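Local coordinates for protein putative glycosyl hydrolase (Parabacteroides distasonis, PDB 4QHZ) that probably acts as a glycosyl hydrolase of the 3-keto-disaccharide hydrolase family, and binds a magnesium ion, at residues N95-H100 with I121-M126; Y127-L132 with N166-I171; N142-S147 with S152-N157; T173-T176 with S182-T185; I224-H229 with R239-R244. One frame throughout, in Å; residues are numbered along the deposited sequence.

How the contacts relate
Contacts 1, 2 and 5 span the two sheets of the sandwich and form its middle: the centre of contact 1 is about 10 Å from that of contact 2 and about 9 Å from that of contact 5. Contacts 2 and 5, also about 9 Å apart between centres, each bring ligands to the same magnesium ion: Glu128 and Gln130 from one, Gln227 from the other. Contact 3 belongs to the loop between the two strands of contact 2 and is bonded to Gln130, through Gln130 N and Ser147 O (3.0 Å). Contact 4 lies farther out, its centre about 14 Å from that of contact 1, yet it touches that contact through Asp96 OD1 and Ala174 N.

Contact 1. Residues N95-H100 with I121-M126; sequences NDFQMH and IFLQGM
Phe97 and Met99 reach across to Leu123 and Ile121 in two apolar pairs. Leu123 puts its CD2 methyl at the edge of the Phe97 ring, in the ring plane and 3.8 Å from CZ, so neither face of the ring is used for this contact. Phe97 CG sits in the crowded position between the backbone N and the carbonyl carbon (chi1 58°), and the ring projects from its strand toward Leu123. Two residues further along the strand, the selenium of Met99, a selenomethionine in this crystal, lies 4.0 Å from Ile121 CG2, with the CE methyl nearly as close.

The two strands belong to different sheets of a concanavalin-like sandwich. They run roughly opposite ways, the end-to-end directions of the touching parts being 157° apart, and pack through side chains without backbone pairing. Strand 119-123 then enters a type II turn from Phe122 to Gly125, closed by Gly125 N bonding Phe122 O at 3.1 Å.

Polar groups gather at the outer end, where Gln124 sits on this turn. Its NE2 lies 3.4 Å from Asn95 OD1, the two amide planes 78° apart, while it donates to Phe94 O. Gln124 OE1 is hydrogen-bonded to the hydroxyl of Tyr172.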
# COMPACT_ATOMS: atom_id res chain seq x y z
N ASN C 95 -9.76 8.40 -15.43
CA ASN C 95 -8.91 8.33 -14.24
C ASN C 95 -8.79 6.90 -13.73
O ASN C 95 -7.93 6.17 -14.22
CB ASN C 95 -9.42 9.29 -13.18
CG ASN C 95 -9.15 10.73 -13.55
OD1 ASN C 95 -8.00 11.12 -13.76
ND2 ASN C 95 -10.21 11.52 -13.63
N ASP C 96 -9.63 6.51 -12.77
CA ASP C 96 -9.66 5.13 -12.31
C ASP C 96 -10.64 4.38 -13.18
O ASP C 96 -11.72 4.89 -13.48
CB ASP C 96 -10.11 5.01 -10.85
CG ASP C 96 -9.28 5.85 -9.90
OD1 ASP C 96 -8.07 6.01 -10.11
OD2 ASP C 96 -9.86 6.34 -8.92
N PHE C 97 -10.29 3.17 -13.58
CA PHE C 97 -11.18 2.40 -14.43
C PHE C 97 -10.87 0.91 -14.44
O PHE C 97 -9.78 0.47 -14.09
CB PHE C 97 -11.16 2.93 -15.88
CG PHE C 97 -9.80 2.93 -16.51
CD1 PHE C 97 -9.32 1.79 -17.14
CD2 PHE C 97 -9.00 4.06 -16.48
CE1 PHE C 97 -8.06 1.79 -17.73
CE2 PHE C 97 -7.76 4.07 -17.07
CZ PHE C 97 -7.28 2.93 -17.69
N GLN C 98 -11.87 0.16 -14.89
CA GLN C 98 -11.73 -1.22 -15.28
C GLN C 98 -11.95 -1.28 -16.78
O GLN C 98 -12.84 -0.62 -17.29
CB GLN C 98 -12.75 -2.05 -14.54
CG GLN C 98 -13.02 -3.40 -15.16
CD GLN C 98 -14.14 -4.14 -14.48
OE1 GLN C 98 -14.99 -3.56 -13.80
NE2 GLN C 98 -14.16 -5.44 -14.66
N MSE C 99 -11.15 -2.09 -17.46
CA MSE C 99 -11.14 -2.16 -18.91
C MSE C 99 -11.08 -3.56 -19.44
O MSE C 99 -10.42 -4.42 -18.85
CB MSE C 99 -9.84 -1.50 -19.34
CG MSE C 99 -10.01 -0.56 -20.50
SE MSE C 99 -8.20 -0.24 -21.21
CE MSE C 99 -8.65 -0.99 -22.98
N HIS C 100 -11.72 -3.80 -20.58
CA HIS C 100 -11.66 -5.09 -21.26
C HIS C 100 -11.25 -4.86 -22.71
O HIS C 100 -11.71 -3.92 -23.35
CB HIS C 100 -13.02 -5.78 -21.20
CG HIS C 100 -13.02 -7.18 -21.74
ND1 HIS C 100 -12.82 -8.29 -20.95
CD2 HIS C 100 -13.21 -7.64 -23.00
CE1 HIS C 100 -12.88 -9.38 -21.70
NE2 HIS C 100 -13.12 -9.01 -22.95
N ILE C 121 -1.46 -0.81 -24.97
CA ILE C 121 -2.52 -0.01 -24.39
C ILE C 121 -1.87 0.99 -23.44
O ILE C 121 -1.37 0.61 -22.38
CB ILE C 121 -3.55 -0.89 -23.65
CG1 ILE C 121 -4.16 -1.92 -24.60
CG2 ILE C 121 -4.65 -0.05 -23.03
CD1 ILE C 121 -3.78 -3.35 -24.28
N PHE C 122 -1.88 2.27 -23.82
CA PHE C 122 -1.33 3.32 -22.98
C PHE C 122 -2.40 3.85 -22.04
O PHE C 122 -3.32 4.55 -22.46
CB PHE C 122 -0.76 4.47 -23.81
CG PHE C 122 0.59 4.17 -24.41
CD1 PHE C 122 0.70 3.34 -25.52
CD2 PHE C 122 1.74 4.74 -23.88
CE1 PHE C 122 1.94 3.07 -26.09
CE2 PHE C 122 2.97 4.47 -24.43
CZ PHE C 122 3.07 3.64 -25.54
N LEU C 123 -2.25 3.51 -20.76
CA LEU C 123 -3.22 3.89 -19.73
C LEU C 123 -3.07 5.37 -19.40
O LEU C 123 -1.97 5.82 -19.09
CB LEU C 123 -3.00 3.04 -18.48
CG LEU C 123 -2.98 1.52 -18.73
CD1 LEU C 123 -2.57 0.77 -17.47
CD2 LEU C 123 -4.32 1.02 -19.24
N GLN C 124 -4.18 6.10 -19.52
CA GLN C 124 -4.18 7.58 -19.48
C GLN C 124 -3.19 8.20 -20.47
O GLN C 124 -2.76 9.33 -20.28
CB GLN C 124 -3.91 8.09 -18.06
CG GLN C 124 -4.92 7.61 -17.04
CD GLN C 124 -4.74 8.30 -15.70
OE1 GLN C 124 -3.77 8.05 -14.98
NE2 GLN C 124 -5.67 9.18 -15.36
N GLY C 125 -2.85 7.47 -21.52
CA GLY C 125 -1.90 7.93 -22.53
C GLY C 125 -0.44 7.94 -22.10
O GLY C 125 0.40 8.39 -22.85
N MSE C 126 -0.14 7.42 -20.90
CA MSE C 126 1.22 7.53 -20.35
C MSE C 126 1.91 6.21 -20.08
O MSE C 126 3.13 6.13 -20.13
CB MSE C 126 1.20 8.25 -19.00
CG MSE C 126 0.47 9.58 -18.98
SE MSE C 126 1.35 10.86 -20.18
CE MSE C 126 2.61 11.66 -18.89

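Contact 2. Residues Y127-L132 with N166-I171; sequences YEVQVL and NVYDII. With MG (magnesium ion), chain I; EDO (1,2-ethanediol), chain H.
Strands 127-131 and 166-171, which meet through Val129, Val131 and Tyr168, run almost antiparallel at 169° with their axes 10.9 Å apart, a separation that leaves side chains to fill the space between sheets. Tyr168 spans most of it. Its hydroxyl donates to the backbone carbonyl of Gln130, OH to O 2.7 Å, approaching in the carbonyl plane with a C=O...O angle of 158°; the accepting oxygen lies at the edge of the ring. Two methyls come in obliquely beside the ring: Val129 CG1 at 3.9 Å from CE2 and Val131 CG2 at 3.8 Å from the same atom. A phenylalanine here would keep the ring between the valines but has no hydroxyl, and Gln130 O would probably lose its polar tie to the facing sheet, keeping its bond from Gly146.

On strand 127-131, the Gln130 side chain leaves away from Tyr168, and with Glu128 it binds the magnesium ion, Glu128 OE2 at 2.2 Å and Gln130 OE1 at 2.1 Å. Gln130 CG is anti to its N (chi1 176°) and the chain then bends at chi2, which brings the amide back toward the metal; its NE2 is bonded to Gly143 O. Asn118, Ser119, Gln227 and a water complete the site. Within its sheet, strand 127-131 pairs with strand 119-123, Leu123 lying against Val129, while Ile101 of strand 97-104 touches Tyr168 and Val189 of strand 185-193 packs on Ile170.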
# COMPACT_ATOMS: atom_id res chain seq x y z
N TYR C 127 1.15 5.16 -19.78
CA TYR C 127 1.72 3.93 -19.24
C TYR C 127 1.34 2.71 -20.08
O TYR C 127 0.20 2.23 -20.02
CB TYR C 127 1.27 3.74 -17.78
CG TYR C 127 1.34 5.01 -16.95
CD1 TYR C 127 2.56 5.62 -16.69
CD2 TYR C 127 0.19 5.59 -16.41
CE1 TYR C 127 2.64 6.78 -15.93
CE2 TYR C 127 0.27 6.74 -15.65
CZ TYR C 127 1.49 7.34 -15.42
OH TYR C 127 1.57 8.48 -14.67
N GLU C 128 2.29 2.18 -20.85
CA GLU C 128 1.99 1.11 -21.80
C GLU C 128 1.89 -0.27 -21.15
O GLU C 128 2.83 -0.73 -20.51
CB GLU C 128 3.03 1.01 -22.93
CG GLU C 128 2.64 -0.01 -24.00
CD GLU C 128 3.65 -0.19 -25.12
OE1 GLU C 128 4.80 0.29 -24.98
OE2 GLU C 128 3.30 -0.82 -26.14
N VAL C 129 0.74 -0.91 -21.35
CA VAL C 129 0.61 -2.35 -21.17
C VAL C 129 0.94 -2.97 -22.52
O VAL C 129 0.20 -2.78 -23.48
CB VAL C 129 -0.80 -2.77 -20.71
CG1 VAL C 129 -0.86 -4.28 -20.49
CG2 VAL C 129 -1.20 -2.03 -19.45
N GLN C 130 2.05 -3.69 -22.58
CA GLN C 130 2.56 -4.20 -23.85
C GLN C 130 1.63 -5.22 -24.48
O GLN C 130 1.06 -6.08 -23.80
CB GLN C 130 3.95 -4.81 -23.65
CG GLN C 130 4.58 -5.46 -24.89
CD GLN C 130 5.00 -4.45 -25.96
OE1 GLN C 130 4.19 -3.66 -26.44
NE2 GLN C 130 6.28 -4.48 -26.33
N VAL C 131 1.47 -5.10 -25.80
CA VAL C 131 0.83 -6.11 -26.62
C VAL C 131 1.87 -6.59 -27.63
O VAL C 131 2.53 -5.79 -28.28
CB VAL C 131 -0.41 -5.55 -27.33
CG1 VAL C 131 -0.89 -6.49 -28.43
CG2 VAL C 131 -1.51 -5.30 -26.31
N LEU C 132 2.01 -7.91 -27.74
CA LEU C 132 3.05 -8.51 -28.58
C LEU C 132 2.75 -9.99 -28.78
O LEU C 132 2.16 -10.63 -27.90
CB LEU C 132 4.42 -8.35 -27.92
CG LEU C 132 5.67 -8.67 -28.74
CD1 LEU C 132 5.82 -7.73 -29.93
CD2 LEU C 132 6.89 -8.58 -27.84
N ASN C 166 -6.61 -13.12 -27.62
CA ASN C 166 -6.02 -12.90 -26.31
C ASN C 166 -6.82 -11.87 -25.55
O ASN C 166 -7.04 -10.76 -26.04
CB ASN C 166 -4.56 -12.46 -26.43
CG ASN C 166 -3.67 -13.58 -26.92
OD1 ASN C 166 -3.29 -14.46 -26.15
ND2 ASN C 166 -3.37 -13.58 -28.21
N VAL C 167 -7.28 -12.24 -24.36
CA VAL C 167 -8.23 -11.45 -23.61
C VAL C 167 -7.53 -10.72 -22.48
O VAL C 167 -6.90 -11.35 -21.64
CB VAL C 167 -9.34 -12.34 -23.02
CG1 VAL C 167 -10.32 -11.52 -22.20
CG2 VAL C 167 -10.06 -13.09 -24.12
N TYR C 168 -7.62 -9.39 -22.48
CA TYR C 168 -7.11 -8.58 -21.37
C TYR C 168 -8.26 -8.07 -20.52
O TYR C 168 -9.25 -7.54 -21.04
CB TYR C 168 -6.31 -7.38 -21.87
CG TYR C 168 -4.84 -7.58 -22.21
CD1 TYR C 168 -4.18 -8.79 -22.02
CD2 TYR C 168 -4.09 -6.51 -22.70
CE1 TYR C 168 -2.83 -8.93 -22.34
CE2 TYR C 168 -2.75 -6.63 -23.01
CZ TYR C 168 -2.12 -7.84 -22.82
OH TYR C 168 -0.78 -7.95 -23.15
N ASP C 169 -8.12 -8.22 -19.21
CA ASP C 169 -8.93 -7.49 -18.23
C ASP C 169 -7.97 -6.68 -17.38
O ASP C 169 -6.99 -7.22 -16.86
CB ASP C 169 -9.78 -8.44 -17.40
CG ASP C 169 -10.98 -8.97 -18.18
OD1 ASP C 169 -11.86 -8.15 -18.52
OD2 ASP C 169 -11.02 -10.18 -18.49
N ILE C 170 -8.23 -5.39 -17.27
CA ILE C 170 -7.30 -4.43 -16.68
C ILE C 170 -8.01 -3.59 -15.63
O ILE C 170 -9.09 -3.06 -15.90
CB ILE C 170 -6.71 -3.51 -17.76
CG1 ILE C 170 -5.83 -4.33 -18.72
CG2 ILE C 170 -5.91 -2.38 -17.13
CD1 ILE C 170 -5.42 -3.59 -19.98
N ILE C 171 -7.43 -3.51 -14.44
CA ILE C 171 -7.96 -2.68 -13.37
C ILE C 171 -6.89 -1.65 -13.03
O ILE C 171 -5.77 -2.03 -12.69
CB ILE C 171 -8.33 -3.49 -12.12
CG1 ILE C 171 -9.26 -4.65 -12.49
CG2 ILE C 171 -8.98 -2.59 -11.07
CD1 ILE C 171 -9.53 -5.62 -11.35
MG MG I . 4.11 -2.03 -27.84
C1 EDO H . -11.14 -12.58 -15.91
O1 EDO H . -10.25 -12.11 -16.92
C2 EDO H . -12.34 -11.65 -15.84
O2 EDO H . -13.12 -11.95 -14.68
O HOH W 1 5.84 -1.33 -27.25

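Contact 3. Residues N142-S147 with S152-N157; sequences NGQTGS and SIPLAN
The flat groups here are the amides of Gln144 and Asn157: the two side chains cross at about a right angle, their amide planes 77° apart, with Gln144 NE2 3.9 Å from Asn157 CB. Asn157 ND2 is hydrogen-bonded to Cys134 O. Residues Gln144 to Ser147 form a type II beta turn, and Gly146, at positive phi, holds one of its corners; the turn is part of the long loop between strands 127-131 and 165-177. The puckered ring of Pro154 is pressed against this turn and touches it through CB, CG and CD. Its CG lies 3.7 Å from Gln144 CG and 3.4 Å from Thr145 O, while CD on the next corner meets Ser147 CB.

Ile153 packs its CG1 against CA and CB of Asn142, two residues before the turn. The Asn142 amide instead turns outward to Ser23 and Phe25 of a second subunit, whose Pro30 packs on Gln144, Ile153 and Pro154. Thr145 OG1 is bonded to Leu132 O.

A water joins the two segments, accepting from Gln144 NE2 and donating to the carbonyls of Thr145 and Ala156. Gln144 O is gripped twice by Ser147: by the backbone N and by OG, which comes in the carbonyl plane at 2.7 Å.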
# COMPACT_ATOMS: atom_id res chain seq x y z
N ASN C 142 11.25 -7.83 -19.66
CA ASN C 142 10.61 -6.62 -19.12
C ASN C 142 9.85 -5.84 -20.19
O ASN C 142 9.23 -4.83 -19.88
CB ASN C 142 11.63 -5.72 -18.39
CG ASN C 142 12.73 -5.22 -19.29
OD1 ASN C 142 13.20 -5.92 -20.19
ND2 ASN C 142 13.15 -3.98 -19.06
N GLY C 143 9.89 -6.30 -21.44
CA GLY C 143 9.11 -5.70 -22.52
C GLY C 143 8.25 -6.69 -23.30
O GLY C 143 7.81 -6.38 -24.41
N GLN C 144 8.01 -7.87 -22.74
CA GLN C 144 7.19 -8.86 -23.41
C GLN C 144 5.70 -8.62 -23.10
O GLN C 144 5.35 -7.67 -22.41
CB GLN C 144 7.64 -10.29 -23.07
CG GLN C 144 7.18 -10.85 -21.73
CD GLN C 144 7.75 -12.24 -21.49
OE1 GLN C 144 8.96 -12.42 -21.48
NE2 GLN C 144 6.88 -13.22 -21.32
N THR C 145 4.85 -9.48 -23.65
CA THR C 145 3.41 -9.31 -23.56
C THR C 145 2.93 -9.16 -22.12
O THR C 145 3.30 -9.95 -21.26
CB THR C 145 2.69 -10.52 -24.19
OG1 THR C 145 3.23 -10.76 -25.50
CG2 THR C 145 1.20 -10.26 -24.28
N GLY C 146 2.12 -8.14 -21.87
CA GLY C 146 1.56 -7.92 -20.54
C GLY C 146 2.49 -7.25 -19.55
O GLY C 146 2.12 -7.02 -18.40
N SER C 147 3.70 -6.91 -19.99
CA SER C 147 4.60 -6.12 -19.18
C SER C 147 4.03 -4.72 -19.05
O SER C 147 3.26 -4.28 -19.92
CB SER C 147 6.00 -6.05 -19.80
OG SER C 147 6.01 -5.40 -21.06
N SER C 152 8.03 -3.57 -15.35
CA SER C 152 7.54 -4.71 -14.59
C SER C 152 7.33 -5.92 -15.47
O SER C 152 6.49 -5.91 -16.37
CB SER C 152 6.23 -4.35 -13.90
OG SER C 152 6.42 -3.25 -13.02
N ILE C 153 8.11 -6.97 -15.20
CA ILE C 153 8.04 -8.23 -15.91
C ILE C 153 6.72 -8.92 -15.57
O ILE C 153 6.34 -8.98 -14.40
CB ILE C 153 9.22 -9.14 -15.53
CG1 ILE C 153 10.56 -8.46 -15.87
CG2 ILE C 153 9.14 -10.48 -16.25
CD1 ILE C 153 11.74 -9.05 -15.14
N PRO C 154 6.00 -9.43 -16.59
CA PRO C 154 4.75 -10.11 -16.29
C PRO C 154 4.98 -11.42 -15.55
O PRO C 154 6.02 -12.06 -15.71
CB PRO C 154 4.15 -10.37 -17.67
CG PRO C 154 5.34 -10.45 -18.57
CD PRO C 154 6.31 -9.44 -18.02
N LEU C 155 3.99 -11.83 -14.76
CA LEU C 155 4.11 -13.03 -13.94
C LEU C 155 4.09 -14.32 -14.76
O LEU C 155 4.49 -15.37 -14.27
CB LEU C 155 2.98 -13.06 -12.90
CG LEU C 155 3.02 -11.92 -11.87
CD1 LEU C 155 1.73 -11.86 -11.07
CD2 LEU C 155 4.22 -12.06 -10.95
N ALA C 156 3.62 -14.25 -15.99
CA ALA C 156 3.59 -15.42 -16.85
C ALA C 156 3.54 -15.04 -18.32
O ALA C 156 3.31 -13.88 -18.66
CB ALA C 156 2.38 -16.29 -16.50
N ASN C 157 3.76 -16.03 -19.17
CA ASN C 157 3.45 -15.95 -20.59
C ASN C 157 2.20 -16.78 -20.82
O ASN C 157 2.25 -18.01 -20.78
CB ASN C 157 4.63 -16.46 -21.41
CG ASN C 157 4.38 -16.39 -22.91
OD1 ASN C 157 3.24 -16.46 -23.37
ND2 ASN C 157 5.45 -16.24 -23.68
O HOH W 2 3.92 -12.64 -21.07

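Contact 4. Residues T173-T176 with S182-T185; sequences TAPT and SYRT
Thr176 stands opposite both Arg184 and Thr185, the pattern of a classic beta bulge in the hairpin formed by strands 165-177 and 185-193. Its carbonyl oxygen accepts from two backbone nitrogens that reach it from the same face of its plane: Arg184 N at 2.8 Å, tilted 32° from the plane, and Thr185 N at 3.2 Å, standing well above it. Thr176 N in turn donates to Thr185 O, completing the hydrogen-bonded antiparallel pair.

On one face of this pair the two threonine hydroxyls meet, Thr176 OG1 and Thr185 OG1 lying only 2.6 Å apart. Both are rotated between backbone N and carbonyl carbon (chi1 57° and 56°), which turns each OG1 toward its neighbour. The extended Arg184 chain runs alongside, and NH1 makes a weak bond to Thr176 OG1 at the edge of the guanidinium. NE is salt-bridged to Asp96 of a third subunit, so the arginine also ties two chains.

Pro175 CB touches the edge of the Tyr183 ring, 3.5 Å from CE1, while Phe177 and His186 stack on that ring. Tyr183 OH is bonded to Tyr127 OH. With an alanine in place of Tyr183, a gap would probably open beside Pro175, Phe177 and His186, and Tyr127 OH would lose one partner while keeping its bond to His219.

A water links the segments once more, 2.9 Å from Ala174 O and 2.6 Å from Thr185 OG1.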
# COMPACT_ATOMS: atom_id res chain seq x y z
N THR C 173 -5.75 2.16 -11.19
CA THR C 173 -5.90 3.25 -10.25
C THR C 173 -4.94 4.36 -10.68
O THR C 173 -3.73 4.13 -10.80
CB THR C 173 -5.58 2.80 -8.82
OG1 THR C 173 -6.40 1.67 -8.49
CG2 THR C 173 -5.84 3.91 -7.82
N ALA C 174 -5.48 5.55 -10.93
CA ALA C 174 -4.70 6.68 -11.40
C ALA C 174 -3.84 7.25 -10.29
O ALA C 174 -4.16 7.08 -9.11
CB ALA C 174 -5.62 7.76 -11.96
N PRO C 175 -2.72 7.91 -10.65
CA PRO C 175 -1.87 8.52 -9.64
C PRO C 175 -2.45 9.84 -9.18
O PRO C 175 -3.37 10.36 -9.81
CB PRO C 175 -0.58 8.78 -10.40
CG PRO C 175 -1.03 9.05 -11.79
CD PRO C 175 -2.21 8.15 -12.01
N THR C 176 -1.94 10.35 -8.06
CA THR C 176 -2.12 11.75 -7.68
C THR C 176 -0.75 12.41 -7.68
O THR C 176 0.27 11.76 -7.46
CB THR C 176 -2.78 11.90 -6.30
OG1 THR C 176 -2.01 11.21 -5.31
CG2 THR C 176 -4.20 11.33 -6.32
N SER C 182 5.86 16.09 -8.62
CA SER C 182 6.25 14.72 -8.29
C SER C 182 5.03 13.88 -7.92
O SER C 182 3.95 14.42 -7.65
CB SER C 182 7.24 14.70 -7.13
OG SER C 182 6.68 15.27 -5.95
N TYR C 183 5.19 12.56 -7.93
CA TYR C 183 4.11 11.67 -7.56
C TYR C 183 3.78 11.81 -6.09
O TYR C 183 4.67 11.79 -5.25
CB TYR C 183 4.46 10.20 -7.84
CG TYR C 183 4.27 9.76 -9.27
CD1 TYR C 183 2.99 9.60 -9.81
CD2 TYR C 183 5.36 9.46 -10.08
CE1 TYR C 183 2.82 9.18 -11.12
CE2 TYR C 183 5.20 9.05 -11.39
CZ TYR C 183 3.93 8.90 -11.90
OH TYR C 183 3.79 8.48 -13.21
N ARG C 184 2.49 11.95 -5.79
CA ARG C 184 2.00 11.81 -4.43
C ARG C 184 1.65 10.35 -4.18
O ARG C 184 2.05 9.76 -3.18
CB ARG C 184 0.79 12.72 -4.21
CG ARG C 184 0.13 12.58 -2.85
CD ARG C 184 -1.02 13.55 -2.71
NE ARG C 184 -1.67 13.41 -1.41
CZ ARG C 184 -2.58 12.48 -1.10
NH1 ARG C 184 -3.00 11.59 -2.01
NH2 ARG C 184 -3.09 12.45 0.13
N THR C 185 0.86 9.78 -5.08
CA THR C 185 0.62 8.35 -5.12
C THR C 185 0.87 7.87 -6.53
O THR C 185 0.48 8.53 -7.50
CB THR C 185 -0.82 7.97 -4.70
OG1 THR C 185 -1.76 8.68 -5.51
CG2 THR C 185 -1.05 8.32 -3.23
O HOH W 3 -3.87 7.30 -6.24

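Contact 5. Residues I224-H229 with R239-R244; sequences IILQSH and RNIWIR. With MG (magnesium ion), chain I.
Ile224, just ahead of strand 225-226, and Ile243 of strand 237-245 reach toward each other, and their meeting is the closer of the two apolar touches here: Ile224 CG1 lies 4.1 Å from Ile243 CD1. The CG1 of Ile243 is anti to the backbone N (chi1 -173°), and the chain stays extended beyond it, so the CD1 methyl is carried out to its partner. Beside this pair, Leu226 CD1 comes to 4.3 Å from Ile241 CD1, a slacker contact. All four side chains are buried, but only about 95 Å² is covered between the two segments, and the backbones stay well apart, Ile224 CA to Ile243 CA being 9.7 Å.

The reason is that each strand belongs to its own sheet of a beta sandwich: strand 225-226 lies in the five-stranded sheet with 119-123, strand 237-245 in the larger one with 97-104 and 51-54. Phe97 touches both Ile224 and Ile243, Ile121 packs on Ile224 and Leu226, and Leu53 packs on Ile241 and Ile243, so other residues share the interior around the two pairs.

The character changes past Leu226. Gln227, Ser228 and His229 take no part in the core packing and are partly exposed; Gln227 faces the other side of its sheet, where it is one of the residues of the magnesium site, together with Asn118, Ser119, Glu128 and Gln130. Across the sandwich the outward residues of strand 237-245 have other partners: Arg244 is salt-bridged to Asp49 and hydrogen-bonded to Gln98, and Trp242 packs on Gly195 of a second subunit.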
# COMPACT_ATOMS: atom_id res chain seq x y z
N ILE C 224 -7.31 6.38 -23.49
CA ILE C 224 -6.65 5.12 -23.78
C ILE C 224 -6.07 5.26 -25.18
O ILE C 224 -6.81 5.58 -26.12
CB ILE C 224 -7.62 3.93 -23.72
CG1 ILE C 224 -8.36 3.88 -22.37
CG2 ILE C 224 -6.88 2.62 -23.95
CD1 ILE C 224 -7.47 3.67 -21.17
N ILE C 225 -4.77 5.06 -25.33
CA ILE C 225 -4.13 5.10 -26.63
C ILE C 225 -3.73 3.69 -27.04
O ILE C 225 -3.10 2.97 -26.26
CB ILE C 225 -2.87 6.00 -26.64
CG1 ILE C 225 -3.19 7.39 -26.09
CG2 ILE C 225 -2.30 6.09 -28.06
CD1 ILE C 225 -2.00 8.33 -26.03
N LEU C 226 -4.10 3.31 -28.26
CA LEU C 226 -3.68 2.05 -28.85
C LEU C 226 -2.53 2.31 -29.82
O LEU C 226 -2.61 3.18 -30.70
CB LEU C 226 -4.84 1.35 -29.56
CG LEU C 226 -6.00 0.89 -28.67
CD1 LEU C 226 -7.11 0.25 -29.50
CD2 LEU C 226 -5.54 -0.08 -27.60
N GLN C 227 -1.46 1.55 -29.65
CA GLN C 227 -0.20 1.81 -30.34
C GLN C 227 -0.15 1.21 -31.75
O GLN C 227 -0.46 0.04 -31.97
CB GLN C 227 0.94 1.25 -29.50
CG GLN C 227 2.35 1.48 -30.05
CD GLN C 227 3.39 0.71 -29.26
OE1 GLN C 227 3.30 -0.51 -29.12
NE2 GLN C 227 4.37 1.42 -28.72
N SER C 228 0.25 2.04 -32.71
CA SER C 228 0.67 1.61 -34.02
C SER C 228 2.19 1.55 -34.05
O SER C 228 2.85 2.57 -34.18
CB SER C 228 0.17 2.57 -35.10
OG SER C 228 0.70 2.23 -36.36
N HIS C 229 2.74 0.35 -33.87
CA HIS C 229 4.19 0.16 -33.80
C HIS C 229 4.70 -0.07 -35.23
O HIS C 229 4.37 -1.07 -35.86
CB HIS C 229 4.52 -1.01 -32.87
CG HIS C 229 5.96 -1.06 -32.47
ND1 HIS C 229 6.89 -1.83 -33.13
CD2 HIS C 229 6.62 -0.44 -31.46
CE1 HIS C 229 8.07 -1.67 -32.56
NE2 HIS C 229 7.94 -0.83 -31.54
N ARG C 239 -11.06 -6.48 -30.80
CA ARG C 239 -12.51 -6.57 -30.66
C ARG C 239 -12.91 -6.45 -29.20
O ARG C 239 -12.06 -6.50 -28.30
CB ARG C 239 -13.04 -7.89 -31.21
CG ARG C 239 -12.78 -9.07 -30.29
CD ARG C 239 -13.31 -10.38 -30.84
NE ARG C 239 -13.19 -11.45 -29.84
CZ ARG C 239 -13.57 -12.71 -30.03
NH1 ARG C 239 -14.09 -13.08 -31.19
NH2 ARG C 239 -13.42 -13.59 -29.05
N ASN C 240 -14.21 -6.28 -28.97
CA ASN C 240 -14.80 -6.27 -27.63
C ASN C 240 -14.03 -5.40 -26.63
O ASN C 240 -13.44 -5.91 -25.68
CB ASN C 240 -14.94 -7.70 -27.10
CG ASN C 240 -15.75 -7.78 -25.82
OD1 ASN C 240 -16.53 -6.88 -25.50
ND2 ASN C 240 -15.57 -8.86 -25.07
N ILE C 241 -14.05 -4.09 -26.87
CA ILE C 241 -13.40 -3.15 -25.98
C ILE C 241 -14.46 -2.39 -25.20
O ILE C 241 -15.32 -1.73 -25.78
CB ILE C 241 -12.51 -2.16 -26.75
CG1 ILE C 241 -11.63 -2.92 -27.75
CG2 ILE C 241 -11.68 -1.34 -25.78
CD1 ILE C 241 -10.68 -2.04 -28.54
N TRP C 242 -14.39 -2.48 -23.87
CA TRP C 242 -15.23 -1.64 -23.03
C TRP C 242 -14.47 -1.16 -21.80
O TRP C 242 -13.45 -1.72 -21.42
CB TRP C 242 -16.52 -2.37 -22.62
CG TRP C 242 -16.37 -3.73 -22.00
CD1 TRP C 242 -16.45 -4.93 -22.64
CD2 TRP C 242 -16.18 -4.03 -20.61
NE1 TRP C 242 -16.29 -5.96 -21.74
CE2 TRP C 242 -16.13 -5.43 -20.49
CE3 TRP C 242 -16.04 -3.25 -19.46
CZ2 TRP C 242 -15.93 -6.07 -19.26
CZ3 TRP C 242 -15.85 -3.89 -18.24
CH2 TRP C 242 -15.80 -5.29 -18.15
N ILE C 243 -15.00 -0.11 -21.20
CA ILE C 243 -14.36 0.53 -20.06
C ILE C 243 -15.45 1.00 -19.12
O ILE C 243 -16.50 1.49 -19.56
CB ILE C 243 -13.47 1.70 -20.53
CG1 ILE C 243 -12.66 2.28 -19.37
CG2 ILE C 243 -14.31 2.80 -21.19
CD1 ILE C 243 -11.48 3.11 -19.84
N ARG C 244 -15.22 0.83 -17.82
CA ARG C 244 -16.14 1.41 -16.84
C ARG C 244 -15.34 2.12 -15.77
O ARG C 244 -14.30 1.65 -15.32
CB ARG C 244 -17.08 0.36 -16.25
CG ARG C 244 -16.45 -0.91 -15.76
CD ARG C 244 -17.50 -1.98 -15.50
NE ARG C 244 -18.46 -1.58 -14.47
CZ ARG C 244 -18.21 -1.57 -13.16
NH1 ARG C 244 -17.02 -1.93 -12.68
NH2 ARG C 244 -19.15 -1.18 -12.31
MG MG I . 4.11 -2.03 -27.84
O HOH W 1 5.84 -1.33 -27.25